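Local coordinates for leucine-rich-repeat protein (Methanosarcina barkeri, PDB 4WNR) that binds GDP and magnesium through its Roc G-protein domain and is, as a whole Roco protein, probably a serine/threonine kinase, at residues L45-G50 / S115-V120; P144-L149 / S171-F176. One frame throughout, in Å; residues are numbered along the deposited sequence.

Strand 36-47 comes first and runs into the loop that holds G50. The chain then passes through helix 54-62, strands 77-85 and 88-96 and helix 99-104. Interaction 1 closes this 64-residue excursion by laying 115-120 beside 45-50. Helix 129-140 leads on to 144-149. A further 21 residues, with helix 162-168, return as 171-176, and interaction 2 closes that smaller loop. The two closures follow in series; neither nests in nor crosses the other. They meet side by side in one sheet, because strand 116-121 also pairs with strand 145-149. L119 O to A148 N, 2.7 Å, is a probable hydrogen bond of that middle seam.

Interaction 1: L45-G50 / S115-V120; sequences LLVGDG and SLYILV
L45 lays its CD1 methyl against the ring of Y117. The two side chains run alongside each other and point the same way. With CG anti to the carbonyl carbon (chi1 -67°), the L45 branch runs beside the ring, and CD1 meets its phenol end obliquely, with L45 CD1 to Y117 CZ at 3.3 Å. V47 reaches the same ring from another side: its CG2 sits at the ring edge, 4.2 Å from Y117 CD2. The reverse face of the sheet carries L46 and I118, also side by side, with L46 CD1 3.8 Å from I118 CG2. Beneath these side chains the backbones pair in parallel, L45 with Y117, L46 with I118 and V47 with L119. Four hydrogen bonds join them. L45 N gives to L116 O, and L45 O takes I118 N at 3.0 Å. V47 N gives to I118 O, and V47 O takes V120 N at 2.9 Å in a nearly straight bond (169°). V47 O also receives a CA-H contact from L119. This is the centre of the P-loop GTPase sheet of the Roc domain, where a strand runs directly into the Walker A loop. G48 is the first glycine of the Walker A pattern. It has a positive phi (141°), a backbone shape that suits glycine, and its CA packs near V120 O. G50 touches the bound GDP. K54, which binds GDP, gives a hydrogen bond from NZ to D49 O. Farther out, Y117 OH is hydrogen-bonded to S112 O, which ties down the end of the ring. I136 of helix 129-140 packs on both V47 and Y117. Helix 186-198 covers the other face, with F189 and L193 on I118, while strand 88-96 flanks L46 through F94 and D96.

Interaction 2: P144-L149 / S171-F176; sequences PVLVAL and SIKGFF
V147 overlaps the F175 ring, the two side chains alongside and pointing the same way. V147 CB is 3.6 Å from F175 CD2. V147 has CG1 anti to the backbone N (chi1 -173°), which leaves CG2 anti to the carbonyl carbon, facing F175 CE2 and 4.1 Å from I172 CG2. L149 CD1 touches the edge of the same ring. At the start of the strands, the methylene chain of K173 bends at chi2 (-59°) and passes P144, with K173 CE 3.8 Å from P144 CB. The L146 and K173 side chains cross at an angle, with L146 CD1 nearest K173 CB. F176 shares the L146 face, and V147 O lies at its ring edge, near the plane. The backbones run parallel, with five hydrogen bonds. V145 N reaches S171 O from above the carbonyl plane, while K173 N meets V145 O at 2.9 Å almost straight on. V147 N gives to G174 O. F176 N gives to V147 O in a bent bond (135°), and L149 N to F176 O at 2.7 Å. Helix 162-168 covers the F175 face, with L165 touching I172 and F175. K192 of helix 186-198 packs on L146 and F176. Strand 145-149, helix 162-168 and strand 172-177 form a beta-alpha-beta unit at this end of the Roc sheet; just past its strands lie N150 and C180, which bind GDP, as in Ras-like P-loop GTPases.

Interaction 1: L45-G50 / S115-V120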
loop_
_atom_site.group_PDB
_atom_site.type_symbol
_atom_site.label_atom_id
_atom_site.label_comp_id
_atom_site.label_asym_id
_atom_site.label_seq_id
_atom_site.Cartn_x
_atom_site.Cartn_y
_atom_site.Cartn_z
ATOM N N LEU A 45 6.455 -0.543 2.384
ATOM C CA LEU A 45 5.224 -0.728 3.150
ATOM C C LEU A 45 5.512 -0.953 4.632
ATOM O O LEU A 45 6.037 -1.999 5.016
ATOM C CB LEU A 45 4.437 -1.913 2.586
ATOM C CG LEU A 45 3.883 -1.704 1.171
ATOM C CD1 LEU A 45 3.680 -3.029 0.457
ATOM C CD2 LEU A 45 2.585 -0.910 1.207
ATOM N N LEU A 46 5.169 0.039 5.454
ATOM C CA LEU A 46 5.261 -0.085 6.908
ATOM C C LEU A 46 4.074 -0.912 7.392
ATOM O O LEU A 46 2.931 -0.473 7.300
ATOM C CB LEU A 46 5.249 1.295 7.584
ATOM C CG LEU A 46 6.513 2.169 7.567
ATOM C CD1 LEU A 46 7.638 1.528 8.366
ATOM C CD2 LEU A 46 6.966 2.477 6.149
ATOM N N VAL A 47 4.342 -2.117 7.883
ATOM C CA VAL A 47 3.280 -3.009 8.362
ATOM C C VAL A 47 3.571 -3.528 9.768
ATOM O O VAL A 47 4.713 -3.529 10.223
ATOM C CB VAL A 47 3.033 -4.192 7.402
ATOM C CG1 VAL A 47 2.459 -3.689 6.087
ATOM C CG2 VAL A 47 4.306 -4.991 7.160
ATOM N N GLY A 48 2.514 -3.966 10.444
ATOM C CA GLY A 48 2.588 -4.384 11.846
ATOM C C GLY A 48 1.362 -3.924 12.613
ATOM O O GLY A 48 0.555 -3.149 12.094
ATOM N N ASP A 49 1.228 -4.391 13.854
ATOM C CA ASP A 49 0.071 -4.057 14.692
ATOM C C ASP A 49 0.004 -2.569 15.009
ATOM O O ASP A 49 1.009 -1.860 14.936
ATOM C CB ASP A 49 0.100 -4.843 16.006
ATOM C CG ASP A 49 -0.173 -6.322 15.814
ATOM O OD1 ASP A 49 -0.995 -6.678 14.943
ATOM O OD2 ASP A 49 0.430 -7.134 16.545
ATOM N N GLY A 50 -1.193 -2.107 15.361
ATOM C CA GLY A 50 -1.398 -0.718 15.765
ATOM C C GLY A 50 -0.636 -0.403 17.039
ATOM O O GLY A 50 -0.493 -1.261 17.910
ATOM N N SER A 115 8.020 -5.013 -4.197
ATOM C CA SER A 115 8.062 -3.913 -3.237
ATOM C C SER A 115 9.048 -4.262 -2.123
ATOM O O SER A 115 9.788 -5.237 -2.237
ATOM C CB SER A 115 6.662 -3.680 -2.659
ATOM O OG SER A 115 5.710 -3.474 -3.689
ATOM N N LEU A 116 9.074 -3.453 -1.066
ATOM C CA LEU A 116 9.845 -3.770 0.140
ATOM C C LEU A 116 8.966 -3.589 1.374
ATOM O O LEU A 116 8.168 -2.652 1.449
ATOM C CB LEU A 116 11.093 -2.892 0.237
ATOM C CG LEU A 116 12.107 -3.283 1.322
ATOM C CD1 LEU A 116 13.534 -3.121 0.818
ATOM C CD2 LEU A 116 11.903 -2.487 2.604
ATOM N N TYR A 117 9.119 -4.494 2.337
ATOM C CA TYR A 117 8.302 -4.488 3.548
ATOM C C TYR A 117 9.142 -4.224 4.790
ATOM O O TYR A 117 10.242 -4.758 4.932
ATOM C CB TYR A 117 7.568 -5.823 3.697
ATOM C CG TYR A 117 6.413 -5.982 2.737
ATOM C CD1 TYR A 117 6.629 -6.365 1.416
ATOM C CD2 TYR A 117 5.105 -5.741 3.146
ATOM C CE1 TYR A 117 5.572 -6.506 0.530
ATOM C CE2 TYR A 117 4.042 -5.881 2.269
ATOM C CZ TYR A 117 4.279 -6.265 0.964
ATOM O OH TYR A 117 3.222 -6.399 0.095
ATOM N N ILE A 118 8.610 -3.388 5.678
ATOM C CA ILE A 118 9.203 -3.152 6.993
ATOM C C ILE A 118 8.203 -3.599 8.058
ATOM O O ILE A 118 7.181 -2.945 8.275
ATOM C CB ILE A 118 9.577 -1.668 7.192
ATOM C CG1 ILE A 118 10.664 -1.262 6.193
ATOM C CG2 ILE A 118 10.057 -1.419 8.618
ATOM C CD1 ILE A 118 10.931 0.227 6.133
ATOM N N LEU A 119 8.501 -4.724 8.704
ATOM C CA LEU A 119 7.647 -5.275 9.756
ATOM C C LEU A 119 8.066 -4.730 11.119
ATOM O O LEU A 119 9.140 -5.062 11.617
ATOM C CB LEU A 119 7.716 -6.806 9.755
ATOM C CG LEU A 119 6.939 -7.552 10.847
ATOM C CD1 LEU A 119 5.470 -7.155 10.863
ATOM C CD2 LEU A 119 7.085 -9.054 10.658
ATOM N N VAL A 120 7.217 -3.896 11.712
ATOM C CA VAL A 120 7.484 -3.319 13.031
ATOM C C VAL A 120 6.782 -4.132 14.119
ATOM O O VAL A 120 5.586 -4.411 14.023
ATOM C CB VAL A 120 7.029 -1.850 13.118
ATOM C CG1 VAL A 120 7.505 -1.220 14.421
ATOM C CG2 VAL A 120 7.550 -1.056 11.929
#

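Interaction 2: P144-L149 / S171-F176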
loop_
_atom_site.group_PDB
_atom_site.type_symbol
_atom_site.label_atom_id
_atom_site.label_comp_id
_atom_site.label_asym_id
_atom_site.label_seq_id
_atom_site.Cartn_x
_atom_site.Cartn_y
_atom_site.Cartn_z
ATOM N N PRO A 144 11.485 -8.364 -0.318
ATOM C CA PRO A 144 12.279 -8.510 0.900
ATOM C C PRO A 144 11.618 -7.875 2.122
ATOM O O PRO A 144 10.837 -6.932 1.991
ATOM C CB PRO A 144 13.585 -7.784 0.558
ATOM C CG PRO A 144 13.203 -6.790 -0.477
ATOM C CD PRO A 144 12.123 -7.449 -1.281
ATOM N N VAL A 145 11.946 -8.401 3.298
ATOM C CA VAL A 145 11.357 -7.951 4.556
ATOM C C VAL A 145 12.452 -7.579 5.550
ATOM O O VAL A 145 13.426 -8.312 5.711
ATOM C CB VAL A 145 10.468 -9.046 5.183
ATOM C CG1 VAL A 145 9.782 -8.531 6.443
ATOM C CG2 VAL A 145 9.432 -9.537 4.184
ATOM N N LEU A 146 12.286 -6.434 6.204
ATOM C CA LEU A 146 13.169 -6.016 7.293
ATOM C C LEU A 146 12.362 -5.926 8.586
ATOM O O LEU A 146 11.418 -5.143 8.681
ATOM C CB LEU A 146 13.824 -4.670 6.977
ATOM C CG LEU A 146 15.119 -4.724 6.158
ATOM C CD1 LEU A 146 14.886 -5.289 4.764
ATOM C CD2 LEU A 146 15.741 -3.338 6.068
ATOM N N VAL A 147 12.734 -6.739 9.571
ATOM C CA VAL A 147 12.003 -6.808 10.835
ATOM C C VAL A 147 12.595 -5.822 11.840
ATOM O O VAL A 147 13.792 -5.863 12.126
ATOM C CB VAL A 147 12.033 -8.226 11.437
ATOM C CG1 VAL A 147 11.115 -8.314 12.650
ATOM C CG2 VAL A 147 11.623 -9.260 10.396
ATOM N N ALA A 148 11.746 -4.944 12.368
ATOM C CA ALA A 148 12.150 -3.952 13.364
ATOM C C ALA A 148 11.525 -4.275 14.720
ATOM O O ALA A 148 10.305 -4.205 14.879
ATOM C CB ALA A 148 11.740 -2.559 12.914
ATOM N N LEU A 149 12.367 -4.634 15.687
ATOM C CA LEU A 149 11.920 -4.903 17.053
ATOM C C LEU A 149 11.936 -3.598 17.846
ATOM O O LEU A 149 12.937 -3.256 18.476
ATOM C CB LEU A 149 12.817 -5.950 17.725
ATOM C CG LEU A 149 12.723 -7.394 17.218
ATOM C CD1 LEU A 149 13.392 -7.562 15.862
ATOM C CD2 LEU A 149 13.345 -8.350 18.223
ATOM N N SER A 171 12.606 -14.299 2.608
ATOM C CA SER A 171 12.439 -12.872 2.320
ATOM C C SER A 171 12.995 -11.954 3.417
ATOM O O SER A 171 13.311 -10.796 3.150
ATOM C CB SER A 171 10.961 -12.552 2.073
ATOM O OG SER A 171 10.143 -13.074 3.106
ATOM N N ILE A 172 13.108 -12.467 4.642
ATOM C CA ILE A 172 13.677 -11.699 5.751
ATOM C C ILE A 172 15.176 -11.482 5.529
ATOM O O ILE A 172 15.943 -12.440 5.446
ATOM C CB ILE A 172 13.454 -12.397 7.111
ATOM C CG1 ILE A 172 11.956 -12.509 7.419
ATOM C CG2 ILE A 172 14.151 -11.628 8.229
ATOM C CD1 ILE A 172 11.634 -13.444 8.568
ATOM N N LYS A 173 15.580 -10.216 5.443
ATOM C CA LYS A 173 16.978 -9.850 5.196
ATOM C C LYS A 173 17.730 -9.431 6.463
ATOM O O LYS A 173 18.961 -9.384 6.464
ATOM C CB LYS A 173 17.056 -8.717 4.166
ATOM C CG LYS A 173 16.348 -9.005 2.851
ATOM C CD LYS A 173 16.891 -10.247 2.161
ATOM C CE LYS A 173 16.246 -10.450 0.800
ATOM N NZ LYS A 173 16.649 -11.744 0.185
ATOM N N GLY A 174 17.000 -9.116 7.530
ATOM C CA GLY A 174 17.633 -8.735 8.791
ATOM C C GLY A 174 16.667 -8.393 9.912
ATOM O O GLY A 174 15.531 -7.977 9.669
ATOM N N PHE A 175 17.134 -8.579 11.144
ATOM C CA PHE A 175 16.389 -8.203 12.346
ATOM C C PHE A 175 17.112 -7.050 13.033
ATOM O O PHE A 175 18.341 -7.016 13.064
ATOM C CB PHE A 175 16.284 -9.387 13.305
ATOM C CG PHE A 175 15.582 -10.582 12.724
ATOM C CD1 PHE A 175 16.293 -11.544 12.018
ATOM C CD2 PHE A 175 14.214 -10.752 12.895
ATOM C CE1 PHE A 175 15.650 -12.650 11.487
ATOM C CE2 PHE A 175 13.566 -11.856 12.366
ATOM C CZ PHE A 175 14.286 -12.807 11.663
ATOM N N PHE A 176 16.349 -6.107 13.579
ATOM C CA PHE A 176 16.927 -4.908 14.193
ATOM C C PHE A 176 16.189 -4.466 15.452
ATOM O O PHE A 176 15.029 -4.053 15.393
ATOM C CB PHE A 176 16.958 -3.763 13.181
ATOM C CG PHE A 176 17.919 -3.985 12.054
ATOM C CD1 PHE A 176 19.257 -3.638 12.189
ATOM C CD2 PHE A 176 17.494 -4.562 10.864
ATOM C CE1 PHE A 176 20.150 -3.850 11.154
ATOM C CE2 PHE A 176 18.382 -4.778 9.826
ATOM C CZ PHE A 176 19.713 -4.421 9.971
#